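Local coordinates for glucose-binding protein (Thermus thermophilus HB27, PDB 2B3F) that binds galactose and glucose and is probably the sugar-capturing part of a binding-protein-dependent transport system, at residues 350-354 and 355-359; 370-373 and 374-377; 381-384 and 385-388. All coordinates share one frame; numbering follows the deposited sequence.

Contact 1. Residues 350-354 and 355-359; sequences AVAPE and SFMSQ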
ATOM      1  N   ALA A 350      -6.815   0.080  -4.233  1.00 13.14           N
ATOM      2  CA  ALA A 350      -7.722   1.216  -4.365  1.00 13.62           C
ATOM      3  C   ALA A 350      -8.497   1.210  -5.682  1.00 14.62           C
ATOM      4  O   ALA A 350      -9.737   1.428  -5.666  1.00 15.38           O
ATOM      5  CB  ALA A 350      -6.992   2.510  -4.183  1.00 13.20           C
ATOM      6  N   VAL A 351      -7.807   0.939  -6.802  1.00 14.34           N
ATOM      7  CA  VAL A 351      -8.343   1.266  -8.143  1.00 14.29           C
ATOM      8  C   VAL A 351      -8.877   0.102  -8.978  1.00 14.72           C
ATOM      9  O   VAL A 351      -9.678   0.323  -9.907  1.00 14.53           O
ATOM     10  CB  VAL A 351      -7.320   2.068  -8.979  1.00 14.18           C
ATOM     11  CG1 VAL A 351      -6.999   3.392  -8.304  1.00 15.52           C
ATOM     12  CG2 VAL A 351      -6.041   1.290  -9.196  1.00 14.24           C
ATOM     13  N   ALA A 352      -8.458  -1.127  -8.658  1.00 14.98           N
ATOM     14  CA  ALA A 352      -8.845  -2.298  -9.436  1.00 15.12           C
ATOM     15  C   ALA A 352      -9.308  -3.429  -8.542  1.00 15.38           C
ATOM     16  O   ALA A 352      -8.773  -3.643  -7.458  1.00 14.42           O
ATOM     17  CB  ALA A 352      -7.663  -2.787 -10.278  1.00 15.52           C
ATOM     18  N   PRO A 353     -10.269  -4.219  -9.031  1.00 15.59           N
ATOM     19  CA  PRO A 353     -10.716  -5.351  -8.239  1.00 16.37           C
ATOM     20  C   PRO A 353      -9.665  -6.440  -8.128  1.00 16.73           C
ATOM     21  O   PRO A 353      -8.748  -6.486  -8.947  1.00 15.89           O
ATOM     22  CB  PRO A 353     -11.924  -5.859  -9.016  1.00 16.60           C
ATOM     23  CG  PRO A 353     -11.667  -5.455 -10.402  1.00 17.11           C
ATOM     24  CD  PRO A 353     -10.948  -4.142 -10.330  1.00 16.54           C
ATOM     25  N   GLU A 354      -9.809  -7.305  -7.131  1.00 16.98           N
ATOM     26  CA  GLU A 354      -8.883  -8.424  -6.938  1.00 18.34           C
ATOM     27  C   GLU A 354      -8.754  -9.334  -8.170  1.00 18.03           C
ATOM     28  O   GLU A 354      -7.692  -9.913  -8.403  1.00 17.48           O
ATOM     29  CB  GLU A 354      -9.280  -9.235  -5.696  1.00 19.35           C
ATOM     30  CG  GLU A 354      -9.022  -8.447  -4.388  1.00 22.09           C
ATOM     31  CD  GLU A 354      -9.068  -9.295  -3.117  1.00 24.22           C
ATOM     32  OE1 GLU A 354      -9.980 -10.150  -3.013  1.00 27.33           O
ATOM     33  OE2 GLU A 354      -8.182  -9.091  -2.221  1.00 29.31           O
ATOM     34  N   SER A 355      -9.825  -9.447  -8.951  1.00 17.47           N
ATOM     35  CA  SER A 355      -9.817 -10.238 -10.192  1.00 17.90           C
ATOM     36  C   SER A 355      -8.680  -9.790 -11.112  1.00 17.74           C
ATOM     37  O   SER A 355      -7.984 -10.614 -11.708  1.00 17.98           O
ATOM     38  CB  SER A 355     -11.155 -10.087 -10.912  1.00 18.24           C
ATOM     39  OG  SER A 355     -11.430  -8.746 -11.249  1.00 19.06           O
ATOM     40  N   PHE A 356      -8.484  -8.475 -11.197  1.00 16.53           N
ATOM     41  CA  PHE A 356      -7.394  -7.918 -11.977  1.00 16.42           C
ATOM     42  C   PHE A 356      -6.076  -7.937 -11.185  1.00 16.22           C
ATOM     43  O   PHE A 356      -5.043  -8.368 -11.705  1.00 16.25           O
ATOM     44  CB  PHE A 356      -7.727  -6.484 -12.393  1.00 16.19           C
ATOM     45  CG  PHE A 356      -6.691  -5.869 -13.274  1.00 15.96           C
ATOM     46  CD1 PHE A 356      -6.779  -5.960 -14.652  1.00 17.24           C
ATOM     47  CD2 PHE A 356      -5.591  -5.235 -12.722  1.00 16.53           C
ATOM     48  CE1 PHE A 356      -5.812  -5.393 -15.456  1.00 18.11           C
ATOM     49  CE2 PHE A 356      -4.609  -4.687 -13.531  1.00 16.27           C
ATOM     50  CZ  PHE A 356      -4.719  -4.790 -14.904  1.00 16.45           C
ATOM     51  N   MET A 357      -6.096  -7.452  -9.941  1.00 15.73           N
ATOM     52  CA  MET A 357      -4.879  -7.422  -9.102  1.00 16.61           C
ATOM     53  C   MET A 357      -4.157  -8.760  -9.051  1.00 17.08           C
ATOM     54  O   MET A 357      -2.928  -8.826  -9.140  1.00 16.96           O
ATOM     55  CB  MET A 357      -5.188  -7.024  -7.657  1.00 16.58           C
ATOM     56  CG  MET A 357      -5.751  -5.633  -7.484  1.00 16.16           C
ATOM     57  SD  MET A 357      -6.394  -5.374  -5.799  1.00 16.99           S
ATOM     58  CE  MET A 357      -4.887  -5.575  -4.853  1.00 17.73           C
ATOM     59  N   SER A 358      -4.924  -9.831  -8.872  1.00 17.68           N
ATOM     60  CA  SER A 358      -4.343 -11.164  -8.697  1.00 19.23           C
ATOM     61  C   SER A 358      -3.665 -11.653  -9.981  1.00 20.02           C
ATOM     62  O   SER A 358      -2.734 -12.436  -9.921  1.00 22.32           O
ATOM     63  CB  SER A 358      -5.410 -12.159  -8.251  1.00 19.86           C
ATOM     64  OG  SER A 358      -6.407 -12.304  -9.260  1.00 23.68           O
ATOM     65  N   GLN A 359      -4.108 -11.170 -11.128  1.00 19.92           N
ATOM     66  CA  GLN A 359      -3.547 -11.607 -12.407  1.00 20.26           C
ATOM     67  C   GLN A 359      -2.408 -10.698 -12.855  1.00 20.00           C
ATOM     68  O   GLN A 359      -1.603 -11.063 -13.706  1.00 19.46           O
ATOM     69  CB  GLN A 359      -4.649 -11.679 -13.440  1.00 20.30           C
ATOM     70  CG  GLN A 359      -5.636 -12.788 -13.124  1.00 22.47           C
ATOM     71  CD  GLN A 359      -6.537 -13.074 -14.269  1.00 23.95           C
ATOM     72  OE1 GLN A 359      -6.153 -13.783 -15.204  1.00 30.87           O
ATOM     73  NE2 GLN A 359      -7.728 -12.507 -14.242  1.00 28.04           N
TER

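Contact 2. Residues 370-373 and 374-377; sequences TRNP and QAAA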
ATOM      1  N   THR A 370      10.169 -11.939 -20.914  1.00 29.18           N
ATOM      2  CA  THR A 370      10.273 -11.409 -22.277  1.00 29.04           C
ATOM      3  C   THR A 370      10.974 -10.054 -22.375  1.00 28.64           C
ATOM      4  O   THR A 370      11.560  -9.734 -23.408  1.00 28.78           O
ATOM      5  CB  THR A 370       8.885 -11.233 -22.930  1.00 29.06           C
ATOM      6  OG1 THR A 370       8.163 -10.205 -22.242  1.00 28.96           O
ATOM      7  CG2 THR A 370       8.082 -12.534 -22.886  1.00 29.62           C
ATOM      8  N   ARG A 371      10.883  -9.246 -21.320  1.00 27.87           N
ATOM      9  CA  ARG A 371      11.253  -7.822 -21.367  1.00 27.63           C
ATOM     10  C   ARG A 371      10.676  -7.094 -22.579  1.00 26.75           C
ATOM     11  O   ARG A 371      11.264  -6.147 -23.081  1.00 27.52           O
ATOM     12  CB  ARG A 371      12.770  -7.640 -21.292  1.00 28.09           C
ATOM     13  CG  ARG A 371      13.387  -8.265 -20.059  1.00 28.72           C
ATOM     14  CD  ARG A 371      12.941  -7.602 -18.740  1.00 30.91           C
ATOM     15  NE  ARG A 371      13.528  -8.343 -17.613  1.00 32.04           N
ATOM     16  CZ  ARG A 371      14.589  -7.953 -16.906  1.00 33.03           C
ATOM     17  NH1 ARG A 371      15.180  -6.790 -17.146  1.00 32.16           N
ATOM     18  NH2 ARG A 371      15.046  -8.730 -15.929  1.00 34.33           N
ATOM     19  N   ASN A 372       9.493  -7.523 -23.007  1.00 25.96           N
ATOM     20  CA  ASN A 372       8.826  -6.972 -24.173  1.00 25.63           C
ATOM     21  C   ASN A 372       7.665  -6.080 -23.717  1.00 24.91           C
ATOM     22  O   ASN A 372       6.645  -6.603 -23.280  1.00 24.16           O
ATOM     23  CB  ASN A 372       8.288  -8.123 -25.021  1.00 25.77           C
ATOM     24  CG  ASN A 372       7.666  -7.664 -26.306  1.00 26.84           C
ATOM     25  OD1 ASN A 372       7.336  -6.487 -26.486  1.00 28.78           O
ATOM     26  ND2 ASN A 372       7.507  -8.600 -27.231  1.00 30.87           N
ATOM     27  N   PRO A 373       7.819  -4.752 -23.824  1.00 24.39           N
ATOM     28  CA  PRO A 373       6.735  -3.866 -23.400  1.00 23.70           C
ATOM     29  C   PRO A 373       5.384  -4.125 -24.072  1.00 23.43           C
ATOM     30  O   PRO A 373       4.343  -4.035 -23.408  1.00 22.41           O
ATOM     31  CB  PRO A 373       7.256  -2.472 -23.752  1.00 23.94           C
ATOM     32  CG  PRO A 373       8.720  -2.606 -23.806  1.00 25.38           C
ATOM     33  CD  PRO A 373       8.982  -3.984 -24.304  1.00 24.67           C
ATOM     34  N   GLN A 374       5.379  -4.483 -25.356  1.00 22.63           N
ATOM     35  CA  GLN A 374       4.116  -4.659 -26.057  1.00 21.99           C
ATOM     36  C   GLN A 374       3.385  -5.892 -25.559  1.00 20.92           C
ATOM     37  O   GLN A 374       2.154  -5.883 -25.416  1.00 20.63           O
ATOM     38  CB  GLN A 374       4.318  -4.743 -27.576  1.00 22.32           C
ATOM     39  CG  GLN A 374       3.010  -4.719 -28.344  1.00 24.20           C
ATOM     40  CD  GLN A 374       2.315  -3.384 -28.260  1.00 27.75           C
ATOM     41  OE1 GLN A 374       2.940  -2.339 -28.471  1.00 30.39           O
ATOM     42  NE2 GLN A 374       1.016  -3.398 -27.943  1.00 29.29           N
ATOM     43  N   ALA A 375       4.142  -6.954 -25.303  1.00 19.73           N
ATOM     44  CA  ALA A 375       3.591  -8.194 -24.797  1.00 19.84           C
ATOM     45  C   ALA A 375       2.922  -7.980 -23.425  1.00 18.60           C
ATOM     46  O   ALA A 375       1.835  -8.488 -23.192  1.00 19.34           O
ATOM     47  CB  ALA A 375       4.676  -9.229 -24.689  1.00 20.48           C
ATOM     48  N   ALA A 376       3.598  -7.228 -22.549  1.00 18.43           N
ATOM     49  CA  ALA A 376       3.101  -6.929 -21.184  1.00 18.14           C
ATOM     50  C   ALA A 376       1.830  -6.111 -21.299  1.00 18.21           C
ATOM     51  O   ALA A 376       0.834  -6.386 -20.622  1.00 18.42           O
ATOM     52  CB  ALA A 376       4.128  -6.161 -20.395  1.00 18.02           C
ATOM     53  N   ALA A 377       1.877  -5.094 -22.153  1.00 18.30           N
ATOM     54  CA  ALA A 377       0.709  -4.243 -22.379  1.00 18.75           C
ATOM     55  C   ALA A 377      -0.492  -5.048 -22.889  1.00 19.11           C
ATOM     56  O   ALA A 377      -1.644  -4.906 -22.402  1.00 18.07           O
ATOM     57  CB  ALA A 377       1.052  -3.122 -23.340  1.00 19.32           C
TER

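Contact 3. Residues 381-384 and 385-388; sequences QAIA and DQVG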
ATOM      1  N   GLN A 381      -4.096  -5.808 -20.996  1.00 16.91           N
ATOM      2  CA  GLN A 381      -5.377  -5.549 -21.674  1.00 17.34           C
ATOM      3  C   GLN A 381      -6.273  -6.803 -21.743  1.00 17.63           C
ATOM      4  O   GLN A 381      -7.479  -6.725 -21.555  1.00 17.26           O
ATOM      5  CB  GLN A 381      -5.174  -4.981 -23.082  1.00 18.08           C
ATOM      6  CG  GLN A 381      -6.468  -4.431 -23.712  1.00 18.05           C
ATOM      7  CD  GLN A 381      -7.060  -3.296 -22.889  1.00 19.52           C
ATOM      8  OE1 GLN A 381      -6.358  -2.338 -22.562  1.00 21.64           O
ATOM      9  NE2 GLN A 381      -8.333  -3.410 -22.536  1.00 19.06           N
ATOM     10  N   ALA A 382      -5.673  -7.958 -21.990  1.00 17.41           N
ATOM     11  CA  ALA A 382      -6.449  -9.191 -22.062  1.00 18.03           C
ATOM     12  C   ALA A 382      -7.126  -9.469 -20.700  1.00 18.24           C
ATOM     13  O   ALA A 382      -8.307  -9.833 -20.629  1.00 17.62           O
ATOM     14  CB  ALA A 382      -5.551 -10.350 -22.489  1.00 18.36           C
ATOM     15  N   ILE A 383      -6.385  -9.304 -19.615  1.00 18.57           N
ATOM     16  CA  ILE A 383      -6.963  -9.493 -18.283  1.00 18.56           C
ATOM     17  C   ILE A 383      -8.087  -8.483 -18.049  1.00 18.39           C
ATOM     18  O   ILE A 383      -9.155  -8.843 -17.561  1.00 18.08           O
ATOM     19  CB  ILE A 383      -5.905  -9.345 -17.191  1.00 18.88           C
ATOM     20  CG1 ILE A 383      -4.780 -10.361 -17.391  1.00 20.19           C
ATOM     21  CG2 ILE A 383      -6.536  -9.469 -15.787  1.00 20.16           C
ATOM     22  CD1 ILE A 383      -5.218 -11.753 -17.488  1.00 23.07           C
ATOM     23  N   ALA A 384      -7.843  -7.219 -18.404  1.00 17.85           N
ATOM     24  CA  ALA A 384      -8.855  -6.175 -18.228  1.00 18.33           C
ATOM     25  C   ALA A 384     -10.140  -6.565 -18.962  1.00 19.19           C
ATOM     26  O   ALA A 384     -11.250  -6.472 -18.420  1.00 18.76           O
ATOM     27  CB  ALA A 384      -8.318  -4.832 -18.729  1.00 18.19           C
ATOM     28  N   ASP A 385      -9.982  -7.064 -20.183  1.00 19.18           N
ATOM     29  CA  ASP A 385     -11.132  -7.488 -20.981  1.00 19.82           C
ATOM     30  C   ASP A 385     -11.844  -8.698 -20.361  1.00 19.89           C
ATOM     31  O   ASP A 385     -13.076  -8.757 -20.352  1.00 20.35           O
ATOM     32  CB  ASP A 385     -10.693  -7.832 -22.400  1.00 19.76           C
ATOM     33  CG  ASP A 385     -10.212  -6.624 -23.183  1.00 22.04           C
ATOM     34  OD1 ASP A 385     -10.566  -5.478 -22.841  1.00 23.92           O
ATOM     35  OD2 ASP A 385      -9.469  -6.845 -24.163  1.00 25.32           O
ATOM     36  N   GLN A 386     -11.080  -9.641 -19.838  1.00 20.32           N
ATOM     37  CA  GLN A 386     -11.637 -10.867 -19.256  1.00 20.66           C
ATOM     38  C   GLN A 386     -12.412 -10.596 -17.976  1.00 21.67           C
ATOM     39  O   GLN A 386     -13.431 -11.247 -17.717  1.00 22.84           O
ATOM     40  CB  GLN A 386     -10.528 -11.889 -18.993  1.00 21.27           C
ATOM     41  CG  GLN A 386      -9.962 -12.483 -20.284  1.00 21.00           C
ATOM     42  CD  GLN A 386      -8.640 -13.191 -20.108  1.00 21.49           C
ATOM     43  OE1 GLN A 386      -8.047 -13.165 -19.034  1.00 24.46           O
ATOM     44  NE2 GLN A 386      -8.168 -13.835 -21.170  1.00 22.88           N
ATOM     45  N   VAL A 387     -11.953  -9.635 -17.179  1.00 20.99           N
ATOM     46  CA  VAL A 387     -12.624  -9.347 -15.907  1.00 21.46           C
ATOM     47  C   VAL A 387     -13.630  -8.213 -16.031  1.00 21.82           C
ATOM     48  O   VAL A 387     -14.365  -7.914 -15.071  1.00 21.50           O
ATOM     49  CB  VAL A 387     -11.630  -9.060 -14.759  1.00 21.51           C
ATOM     50  CG1 VAL A 387     -10.632 -10.193 -14.644  1.00 22.22           C
ATOM     51  CG2 VAL A 387     -10.940  -7.688 -14.940  1.00 21.42           C
ATOM     52  N   GLY A 388     -13.687  -7.591 -17.203  1.00 21.95           N
ATOM     53  CA  GLY A 388     -14.619  -6.486 -17.428  1.00 23.30           C
ATOM     54  C   GLY A 388     -14.244  -5.247 -16.637  1.00 23.99           C
ATOM     55  O   GLY A 388     -15.105  -4.594 -16.039  1.00 24.27           O
TER

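Contact 1. Residues 350-354 and 355-359
Met357 folds its thioether back over the start of its own helix, placing SD 3.4 Å from Ala352 O. With CG anti to the carbonyl carbon (chi1 -63°) and the chain bent at its last torsion, CG also lies on Pro353 O. This side is tight: Ala352 directs its CB at the turn and meets CD2 of the Phe356 ring at 4.0 Å, while Glu70 of helix 69-76 also touches the methionine. Beneath the thioether, Met357 N donates to Pro353 O at 3.0 Å; Phe356 N adds a weak bond to the same oxygen. An alanine here would lack CG, SD and CE and is likely to leave a gap beside the Ala352 and Pro353 carbonyls. Ser355 OG rests against Pro353 CG at 3.4 Å, and its side chain packs on Val387 of helix 373-387. The Glu354 side chain touches Glu70 too, and its carboxylate is gripped by a salt bridge with Arg47 and a hydrogen bond with Thr74 OG1.

The solvent side belongs to Ser358. Exposed, it holds Glu354 O twice, its N and its OG each 2.8 Å from that oxygen and on opposite faces of the carbonyl plane. Together these contacts make the first turn of helix 354-370, a helix N-terminus with a proline at the N-cap, in a periplasmic sugar-binding protein.

Contact 2. Residues 370-373 and 374-377
Asn372 presents one face of its carboxamide to Ala375, whose CB sits almost squarely over the amide carbon, 3.7 Å from Asn372 CG. The backbone N atoms of Gln374 and Ala375 lie on this same face but approach differently: Ala375 N stands almost directly above OD1, whereas Gln374 N lies beyond the oxygen, rising from the amide plane at a shallower tilt. The two capping bonds are weak: Gln374 N lies 3.0 Å from Asn372 OD1, but with a bent N-H angle of 133°, and Ala375 N reaches that oxygen straighter but at 3.4 Å. With CG anti to the backbone N (chi1 -176°), the amide swings forward over the first turn of the helix, which puts OD1 near the N-H groups of Gln374 and Ala375, a capping arrangement.

The backbone completes the turn. Ala376 N donates to Asn372 O at 3.2 Å, and Ala377 N to Pro373 O at 3.0 Å. Before the cap, Thr370 OG1 accepts from Asn372 N at 3.1 Å in an ST turn, and the same hydroxyl also hydrogen-bonds Ile366 O. Arg371, between them, takes positive phi as the chain leaves the preceding helix. Residues 370-373 thus lead from helix 354-370 into helix 373-387. Pro373, the residue after the cap, packs with Ala376 on Trp205 of helix 199-212, and Gln374 and Ala377 pack on its Val202.

Contact 3. Residues 381-384 and 385-388
Asp385 reaches back one turn to Gln381, an i to i+4 pair in the last turns of helix 373-387. Its CB lies 3.5 Å from Gln381 O, the oxygen that also accepts from Asp385 N. CG, anti to the carbonyl carbon (chi1 -67°), comes still nearer to Gln381 O, at 3.2 Å. From there the carboxylate divides: OD2 lies 3.3 Å from Gln381 O, two acceptors with no bond between them, and 3.9 Å from Gln381 CG, while OD1 takes the amide hydrogen of Gln381 NE2 at 3.1 Å. NE2 comes from above the carboxylate plane, while OD1 lies in the plane of the amide; the two groups are turned 47° apart. At its other end the amide is fixed by Gln381 OE1, which accepts from Phe196 N, so the glutamine ties the helix to a loop.

On another side of the helix, Gln386 stretches over Ala382 O, with its CG 3.1 Å from that oxygen. Between the segments the apolar contact is slight: Ile383 CG2 to Val387 CG1 at 4.3 Å. Gly388 leaves the helix with positive phi. Just before it, Val387 N donates to Ile383 O at 2.9 Å.

In the fold
Contacts 1 and 3 meet directly, their centres about 11 Å apart, because helix 354-370 and helix 373-387 pack against each other. In this interface Phe356 CD1 lies 3.7 Å from Ile383 CG2, and Ser355 OG lies 3.5 Å from Val387 CB. Contact 2 marks the turn between the two helices and the start of the second, whose end holds contact 3, about 16 Å away between centres; the centres of contacts 1 and 2 are about 20 Å apart, their nearest atoms about 8 Å. Contact 1 alone approaches the sugar: the side chain of Met357 is about 8 Å from bound galactose, and that of Glu354 about 7 Å from that of Trp8 of the binding site. Contacts 2 and 3 lie away from the pocket.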